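Local coordinates for methyltransferase-like protein 13 (Homo sapiens, PDB 5WCJ) that methylates elongation factor eEF1A at its N terminus through the C-terminal domain represented by this chain, and at an internal lysine through its N-terminal part, at residues S135-P139 against A140-Q144; L164-D168 against L169-D173; A25-A28 against G29-L32. One frame throughout, in Å; residues are numbered along the deposited sequence.

Contact 1 of 3, residues S135-P139 against A140-Q144. With SAH (S-adenosyl-L-homocysteine), chain F.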
loop_
_atom_site.group_PDB
_atom_site.type_symbol
_atom_site.label_atom_id
_atom_site.label_comp_id
_atom_site.label_asym_id
_atom_site.label_seq_id
_atom_site.Cartn_x
_atom_site.Cartn_y
_atom_site.Cartn_z
ATOM N N SER A 135 -17.876 -0.719 1.181
ATOM C CA SER A 135 -17.220 0.431 1.810
ATOM C C SER A 135 -15.692 0.288 1.939
ATOM O O SER A 135 -15.024 1.272 2.262
ATOM C CB SER A 135 -17.831 0.691 3.197
ATOM O OG SER A 135 -17.723 -0.466 3.989
ATOM N N CYS A 136 -15.171 -0.922 1.686
ATOM C CA CYS A 136 -13.745 -1.227 1.821
ATOM C C CYS A 136 -13.216 -1.896 0.548
ATOM O O CYS A 136 -13.275 -3.120 0.409
ATOM C CB CYS A 136 -13.546 -2.113 3.040
ATOM S SG CYS A 136 -11.807 -2.428 3.407
ATOM N N PRO A 137 -12.736 -1.135 -0.427
ATOM C CA PRO A 137 -12.816 0.326 -0.495
ATOM C C PRO A 137 -14.180 0.768 -1.027
ATOM O O PRO A 137 -14.929 -0.060 -1.558
ATOM C CB PRO A 137 -11.766 0.650 -1.541
ATOM C CG PRO A 137 -11.852 -0.494 -2.493
ATOM C CD PRO A 137 -12.187 -1.704 -1.673
ATOM N N PRO A 138 -14.476 2.067 -0.937
ATOM C CA PRO A 138 -15.600 2.600 -1.713
ATOM C C PRO A 138 -15.477 2.222 -3.202
ATOM O O PRO A 138 -14.367 2.181 -3.746
ATOM C CB PRO A 138 -15.477 4.118 -1.491
ATOM C CG PRO A 138 -14.738 4.244 -0.196
ATOM C CD PRO A 138 -13.758 3.120 -0.206
ATOM N N PRO A 139 -16.601 1.933 -3.880
ATOM C CA PRO A 139 -16.525 1.351 -5.231
ATOM C C PRO A 139 -15.808 2.205 -6.270
ATOM O O PRO A 139 -15.234 1.667 -7.211
ATOM C CB PRO A 139 -18.007 1.148 -5.628
ATOM C CG PRO A 139 -18.815 1.835 -4.617
ATOM C CD PRO A 139 -17.993 2.021 -3.388
ATOM N N ALA A 140 -15.808 3.527 -6.092
ATOM C CA ALA A 140 -15.111 4.399 -7.040
ATOM C C ALA A 140 -13.619 4.089 -7.158
ATOM O O ALA A 140 -13.038 4.324 -8.207
ATOM C CB ALA A 140 -15.319 5.867 -6.693
ATOM N N PHE A 141 -13.010 3.552 -6.087
ATOM C CA PHE A 141 -11.575 3.255 -6.073
ATOM C C PHE A 141 -11.232 2.072 -6.967
ATOM O O PHE A 141 -10.069 1.887 -7.297
ATOM C CB PHE A 141 -11.071 2.939 -4.643
ATOM C CG PHE A 141 -10.858 4.146 -3.789
ATOM C CD1 PHE A 141 -11.877 4.660 -3.023
ATOM C CD2 PHE A 141 -9.622 4.781 -3.777
ATOM C CE1 PHE A 141 -11.670 5.775 -2.213
ATOM C CE2 PHE A 141 -9.393 5.897 -2.986
ATOM C CZ PHE A 141 -10.418 6.399 -2.187
ATOM N N VAL A 142 -12.229 1.258 -7.327
ATOM C CA VAL A 142 -12.007 0.082 -8.199
ATOM C C VAL A 142 -12.784 0.115 -9.541
ATOM O O VAL A 142 -12.853 -0.871 -10.268
ATOM C CB VAL A 142 -12.257 -1.207 -7.419
ATOM C CG1 VAL A 142 -11.226 -1.339 -6.298
ATOM C CG2 VAL A 142 -13.665 -1.293 -6.841
ATOM N N GLU A 143 -13.320 1.275 -9.868
ATOM C CA GLU A 143 -13.963 1.516 -11.140
ATOM C C GLU A 143 -12.880 1.673 -12.202
ATOM O O GLU A 143 -11.794 2.220 -11.970
ATOM C CB GLU A 143 -14.845 2.757 -10.986
ATOM C CG GLU A 143 -15.653 3.164 -12.205
ATOM C CD GLU A 143 -14.883 4.055 -13.132
ATOM O OE1 GLU A 143 -14.016 4.811 -12.647
ATOM O OE2 GLU A 143 -15.116 3.984 -14.371
ATOM N N GLN A 144 -13.134 1.117 -13.377
ATOM C CA GLN A 144 -12.069 0.979 -14.368
ATOM C C GLN A 144 -11.412 2.276 -14.823
ATOM O O GLN A 144 -10.209 2.284 -15.001
ATOM C CB GLN A 144 -12.538 0.139 -15.581
ATOM C CG GLN A 144 -12.526 -1.367 -15.298
ATOM C CD GLN A 144 -12.726 -2.191 -16.558
ATOM O OE1 GLN A 144 -11.949 -2.085 -17.510
ATOM N NE2 GLN A 144 -13.766 -3.014 -16.568
HETATM C CG SAH F . -7.765 1.489 7.954
HETATM S SD SAH F . -9.068 2.634 8.489
HETATM C "C5'" SAH F . -9.705 3.305 6.932
HETATM C "C4'" SAH F . -9.096 4.675 6.712
HETATM O "O4'" SAH F . -9.500 5.154 5.406
HETATM C "C3'" SAH F . -9.575 5.727 7.730
HETATM O "O3'" SAH F . -8.461 6.460 8.228
HETATM C "C2'" SAH F . -10.496 6.620 6.890
HETATM O "O2'" SAH F . -10.574 7.986 7.282
HETATM C "C1'" SAH F . -9.783 6.528 5.549
HETATM N N9 SAH F . -10.574 6.937 4.391
HETATM C C8 SAH F . -11.904 6.692 4.164
HETATM N N7 SAH F . -12.333 7.110 2.998
HETATM C C5 SAH F . -11.207 7.668 2.417
HETATM C C6 SAH F . -10.985 8.271 1.168
HETATM N N6 SAH F . -11.947 8.411 0.219
HETATM N N1 SAH F . -9.746 8.734 0.907
HETATM C C2 SAH F . -8.791 8.606 1.843
HETATM N N3 SAH F . -8.877 8.037 3.049
HETATM C C4 SAH F . -10.117 7.579 3.274
#
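P138 O takes the backbone N of F141 at 3.0 Å and also sits beside that residue's ring, 3.6 Å from CD1 and near the ring plane, so one carbonyl meets both parts of the same residue. The donor is 36° out of the carbonyl plane. One residue later the pattern repeats, V142 N giving a bond of 3.0 Å to P139 O. Both bonds span three residues and curl the loop tightly ahead of helix 144-152, in a run where P137, P138 and P139 have no backbone N-H to give and the peptide before P137 is cis.

The pyrrolidine of P138 lies alongside the F141 ring, its CD 3.7 Å from CD1. P137 comes obliquely, with CB 3.9 Å from F141 CB, and its CG meets V142 CG1 at 3.9 Å. With CG anti to the carbonyl carbon (chi1 -78°), the ring of F141 extends to the cofactor, its edge reaching the adenine amino group, with CZ 3.5 Å from SAH N6. F123 packs edge-to-face against this ring, and L102 of helix 101-109 also touches it. Were F141 cut back to an alanine, the adenine amino group would probably lose the ring edge beside it, and the P138 pyrrolidine the flat neighbour along its side. At the other end E143 caps helix 144-152 through OE1, which accepts from S145 OG and F146 N.

F141 thus meets the adenine amino group through ring carbons, a van der Waals contact, while E73, D100, G52 and G101 supply hydrogen bonds to SAH.

Contact 2 of 3, residues L164-D168 against L169-D173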
loop_
_atom_site.group_PDB
_atom_site.type_symbol
_atom_site.label_atom_id
_atom_site.label_comp_id
_atom_site.label_asym_id
_atom_site.label_seq_id
_atom_site.Cartn_x
_atom_site.Cartn_y
_atom_site.Cartn_z
ATOM N N LEU A 164 -9.759 -5.636 0.486
ATOM C CA LEU A 164 -11.154 -5.737 -0.030
ATOM C C LEU A 164 -12.078 -6.466 0.947
ATOM O O LEU A 164 -11.764 -7.571 1.409
ATOM C CB LEU A 164 -11.157 -6.482 -1.350
ATOM C CG LEU A 164 -12.490 -6.773 -2.073
ATOM C CD1 LEU A 164 -13.035 -5.472 -2.637
ATOM C CD2 LEU A 164 -12.254 -7.762 -3.192
ATOM N N VAL A 165 -13.197 -5.832 1.270
ATOM C CA VAL A 165 -14.308 -6.502 1.957
ATOM C C VAL A 165 -15.505 -6.345 1.046
ATOM O O VAL A 165 -15.961 -5.231 0.832
ATOM C CB VAL A 165 -14.620 -5.895 3.310
ATOM C CG1 VAL A 165 -15.885 -6.548 3.901
ATOM C CG2 VAL A 165 -13.425 -6.055 4.265
ATOM N N CYS A 166 -16.001 -7.441 0.490
ATOM C CA CYS A 166 -17.182 -7.372 -0.338
ATOM C C CYS A 166 -18.012 -8.635 -0.115
ATOM O O CYS A 166 -17.670 -9.693 -0.640
ATOM C CB CYS A 166 -16.767 -7.197 -1.782
ATOM S SG CYS A 166 -18.119 -6.762 -2.894
ATOM N N ARG A 167 -19.045 -8.529 0.739
ATOM C CA ARG A 167 -19.936 -9.663 1.022
ATOM C C ARG A 167 -20.917 -9.971 -0.114
ATOM O O ARG A 167 -21.358 -11.109 -0.249
ATOM C CB ARG A 167 -20.698 -9.442 2.337
ATOM C CG ARG A 167 -19.809 -9.449 3.575
ATOM C CD ARG A 167 -20.620 -9.333 4.862
ATOM N NE ARG A 167 -19.734 -9.295 6.029
ATOM C CZ ARG A 167 -19.181 -10.361 6.599
ATOM N NH1 ARG A 167 -19.411 -11.602 6.158
ATOM N NH2 ARG A 167 -18.390 -10.194 7.656
ATOM N N ASP A 168 -21.254 -8.965 -0.914
ATOM C CA ASP A 168 -22.086 -9.142 -2.109
ATOM C C ASP A 168 -21.245 -9.837 -3.178
ATOM O O ASP A 168 -20.373 -9.201 -3.811
ATOM C CB ASP A 168 -22.571 -7.773 -2.557
ATOM C CG ASP A 168 -23.410 -7.796 -3.827
ATOM O OD1 ASP A 168 -23.363 -8.755 -4.619
ATOM O OD2 ASP A 168 -24.100 -6.787 -4.039
ATOM N N LEU A 169 -21.468 -11.129 -3.374
ATOM C CA LEU A 169 -20.576 -11.903 -4.231
ATOM C C LEU A 169 -20.691 -11.579 -5.719
ATOM O O LEU A 169 -19.698 -11.708 -6.439
ATOM C CB LEU A 169 -20.694 -13.398 -3.990
ATOM C CG LEU A 169 -20.305 -13.820 -2.578
ATOM C CD1 LEU A 169 -20.658 -15.297 -2.427
ATOM C CD2 LEU A 169 -18.861 -13.523 -2.196
ATOM N N GLY A 170 -21.860 -11.165 -6.171
ATOM C CA GLY A 170 -22.033 -10.683 -7.542
ATOM C C GLY A 170 -21.158 -9.459 -7.805
ATOM O O GLY A 170 -20.384 -9.422 -8.768
ATOM N N LEU A 171 -21.267 -8.469 -6.922
ATOM C CA LEU A 171 -20.424 -7.287 -6.986
ATOM C C LEU A 171 -18.954 -7.645 -6.909
ATOM O O LEU A 171 -18.153 -7.105 -7.686
ATOM C CB LEU A 171 -20.791 -6.286 -5.892
ATOM C CG LEU A 171 -19.974 -4.981 -5.854
ATOM C CD1 LEU A 171 -20.046 -4.264 -7.195
ATOM C CD2 LEU A 171 -20.416 -4.090 -4.715
ATOM N N LYS A 172 -18.582 -8.549 -5.992
ATOM C CA LYS A 172 -17.189 -8.942 -5.849
ATOM C C LYS A 172 -16.583 -9.492 -7.152
ATOM O O LYS A 172 -15.450 -9.155 -7.494
ATOM C CB LYS A 172 -16.986 -9.941 -4.699
ATOM C CG LYS A 172 -15.546 -10.341 -4.536
ATOM C CD LYS A 172 -15.174 -10.896 -3.183
ATOM C CE LYS A 172 -15.022 -12.386 -3.207
ATOM N NZ LYS A 172 -14.634 -12.845 -1.848
ATOM N N ASP A 173 -17.334 -10.340 -7.858
ATOM C CA ASP A 173 -16.896 -10.863 -9.151
ATOM C C ASP A 173 -16.715 -9.760 -10.204
ATOM O O ASP A 173 -15.754 -9.813 -10.958
ATOM C CB ASP A 173 -17.873 -11.937 -9.666
ATOM C CG ASP A 173 -17.730 -13.288 -8.929
ATOM O OD1 ASP A 173 -16.806 -13.468 -8.102
ATOM O OD2 ASP A 173 -18.553 -14.196 -9.197
#
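The N-terminus of helix 169-182 is closed by an N-cap, D168, whose carboxylate turns back over the first turn. Its OD1 accepts from L171 N at 3.1 Å, and the N-H points almost straight at the oxygen, at 178°. The oxygen is nevertheless met from above the carboxylate plane, 65° out of it. The first torsion, with CG anti to the backbone N (chi1 178°), carries the acid over the turn and across the L171 side chain at about a right angle, with CG lying 3.7 Å from L171 CB. The carboxylate, at the positive end of the helix dipole, is probably stabilised by it. The same residue also starts the regular backbone bonding of the helix, for D168 O accepts from K172 N at 2.9 Å.

Such a junction of strand, short loop and helix recurs throughout the Rossmann-like methyltransferase fold; here the loop leaves strand 158-164, and L164, at the end of that strand, pairs through its backbone with E197 on the neighbouring antiparallel strand. Beneath the cap, the buried C166 fills the angle between loop and helix. Its sulfur is wedged against two successive helix residues, with SG 3.9 Å from L171 CG and 3.8 Å from K172 CB.

The aliphatic part of K172 runs past L164, K172 CD lying 4.3 Å from L164 CD2, before the chain bends at chi3 and NZ forms a salt bridge with E197, so the lysine spans from the helix to the strand that pairs with L164. L169 points away from the loop, although its CG still lies 3.7 Å from R167 O.

Contact 3 of 3, residues A25-A28 against G29-L32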
loop_
_atom_site.group_PDB
_atom_site.type_symbol
_atom_site.label_atom_id
_atom_site.label_comp_id
_atom_site.label_asym_id
_atom_site.label_seq_id
_atom_site.Cartn_x
_atom_site.Cartn_y
_atom_site.Cartn_z
ATOM N N ALA A 25 -0.430 -9.198 5.914
ATOM C CA ALA A 25 -0.669 -9.667 4.535
ATOM C C ALA A 25 -0.370 -8.617 3.461
ATOM O O ALA A 25 0.184 -8.951 2.409
ATOM C CB ALA A 25 -2.096 -10.156 4.402
ATOM N N MET A 26 -0.720 -7.346 3.716
ATOM C CA MET A 26 -0.418 -6.282 2.736
ATOM C C MET A 26 1.096 -6.061 2.585
ATOM O O MET A 26 1.601 -6.002 1.473
ATOM C CB MET A 26 -1.134 -4.976 3.070
ATOM C CG MET A 26 -2.647 -5.106 2.965
ATOM S SD MET A 26 -3.501 -3.662 3.584
ATOM C CE MET A 26 -3.404 -2.624 2.153
ATOM N N ILE A 27 1.794 -6.004 3.714
ATOM C CA ILE A 27 3.252 -5.862 3.748
ATOM C C ILE A 27 3.916 -7.033 3.003
ATOM O O ILE A 27 4.884 -6.842 2.270
ATOM C CB ILE A 27 3.750 -5.727 5.218
ATOM C CG1 ILE A 27 3.300 -4.382 5.814
ATOM C CG2 ILE A 27 5.262 -5.819 5.283
ATOM C CD1 ILE A 27 3.198 -4.370 7.328
ATOM N N ALA A 28 3.346 -8.226 3.117
ATOM C CA ALA A 28 3.851 -9.412 2.407
ATOM C C ALA A 28 3.924 -9.224 0.900
ATOM O O ALA A 28 4.774 -9.824 0.241
ATOM C CB ALA A 28 3.026 -10.645 2.768
ATOM N N GLY A 29 3.060 -8.362 0.341
ATOM C CA GLY A 29 3.081 -8.057 -1.064
ATOM C C GLY A 29 4.333 -7.430 -1.619
ATOM O O GLY A 29 4.573 -7.488 -2.841
ATOM N N LEU A 30 5.119 -6.808 -0.740
ATOM C CA LEU A 30 6.423 -6.287 -1.142
ATOM C C LEU A 30 7.340 -7.394 -1.708
ATOM O O LEU A 30 8.233 -7.115 -2.537
ATOM C CB LEU A 30 7.103 -5.591 0.030
ATOM C CG LEU A 30 6.407 -4.386 0.656
ATOM C CD1 LEU A 30 7.192 -3.854 1.852
ATOM C CD2 LEU A 30 6.220 -3.303 -0.377
ATOM N N ALA A 31 7.104 -8.644 -1.306
ATOM C CA ALA A 31 7.852 -9.775 -1.887
ATOM C C ALA A 31 7.698 -9.934 -3.414
ATOM O O ALA A 31 8.585 -10.491 -4.058
ATOM C CB ALA A 31 7.492 -11.059 -1.174
ATOM N N LEU A 32 6.628 -9.397 -4.014
ATOM C CA LEU A 32 6.474 -9.434 -5.472
ATOM C C LEU A 32 7.337 -8.431 -6.247
ATOM O O LEU A 32 7.289 -8.424 -7.482
ATOM C CB LEU A 32 5.002 -9.241 -5.874
ATOM C CG LEU A 32 4.020 -10.233 -5.245
ATOM C CD1 LEU A 32 2.594 -9.875 -5.616
ATOM C CD2 LEU A 32 4.343 -11.647 -5.689
#
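I27 O receives L30 N at 3.0 Å where helix 21-28 runs on into a turn of 3-10 helix at residues 29-32, the way many helices tighten as they end. The same spacing of three residues holds on both sides of this bond: G29 N donates to M26 O, and A31 N donates to A28 O, each also at 3.0 Å. A helix wound with hydrogen bonds of this shorter span brings its N-H groups in at a slant to the carbonyls. All three donors accordingly stand above the carbonyl plane of their acceptors, by 58° at M26 O, 47° at I27 O and 46° at A28 O.

Side chains also lie against two of these carbonyls, those of I27 and A28. L30 CG lies 3.3 Å from I27 O, so this oxygen has the N-H and the branching carbon of the same leucine about it. L30 holds CG anti to the carbonyl carbon, beside its own backbone N, and that torsion keeps the branch close to the acceptor of the N-H bond. Farther out along the two side chains, I27 CG2 and L30 CD1 approach at 4.4 Å, a loose apolar touch. A31 repeats the theme with its methyl, CB lying 3.3 Å from A28 O.

Around this core the segment is enclosed by other parts of the domain. Helix 211-226 meets it through L225 against I27 and L221 against A31, while strand 197-202 packs I198 against A25 and M26, and F64 touches L30. L32, set against F200 and Y187 of the sheet, closes the turn with its backbone N, which donates to G29 O at 3.0 Å.

Contacts 1 and 2 are neighbours, their centres about 11 Å apart, and they touch directly: C136 O lies 2.8 Å from V165 N, a probable hydrogen bond, and L164 CD1 packs 4.0 Å from P137 CD. The proline-rich loop and the strand-to-helix junction therefore sit together on the same side of the domain's centre, one following strand 118-123 and the other strand 158-164. Only contact 1 reaches the cofactor, through F141; the side chain of L164 in contact 2 is about 13 Å from SAH. Contact 3, far earlier in the chain, stands apart, its centre about 21 Å from that of contact 1 and about 22 Å from that of contact 2, although its M26 side chain is about 8 Å from SAH.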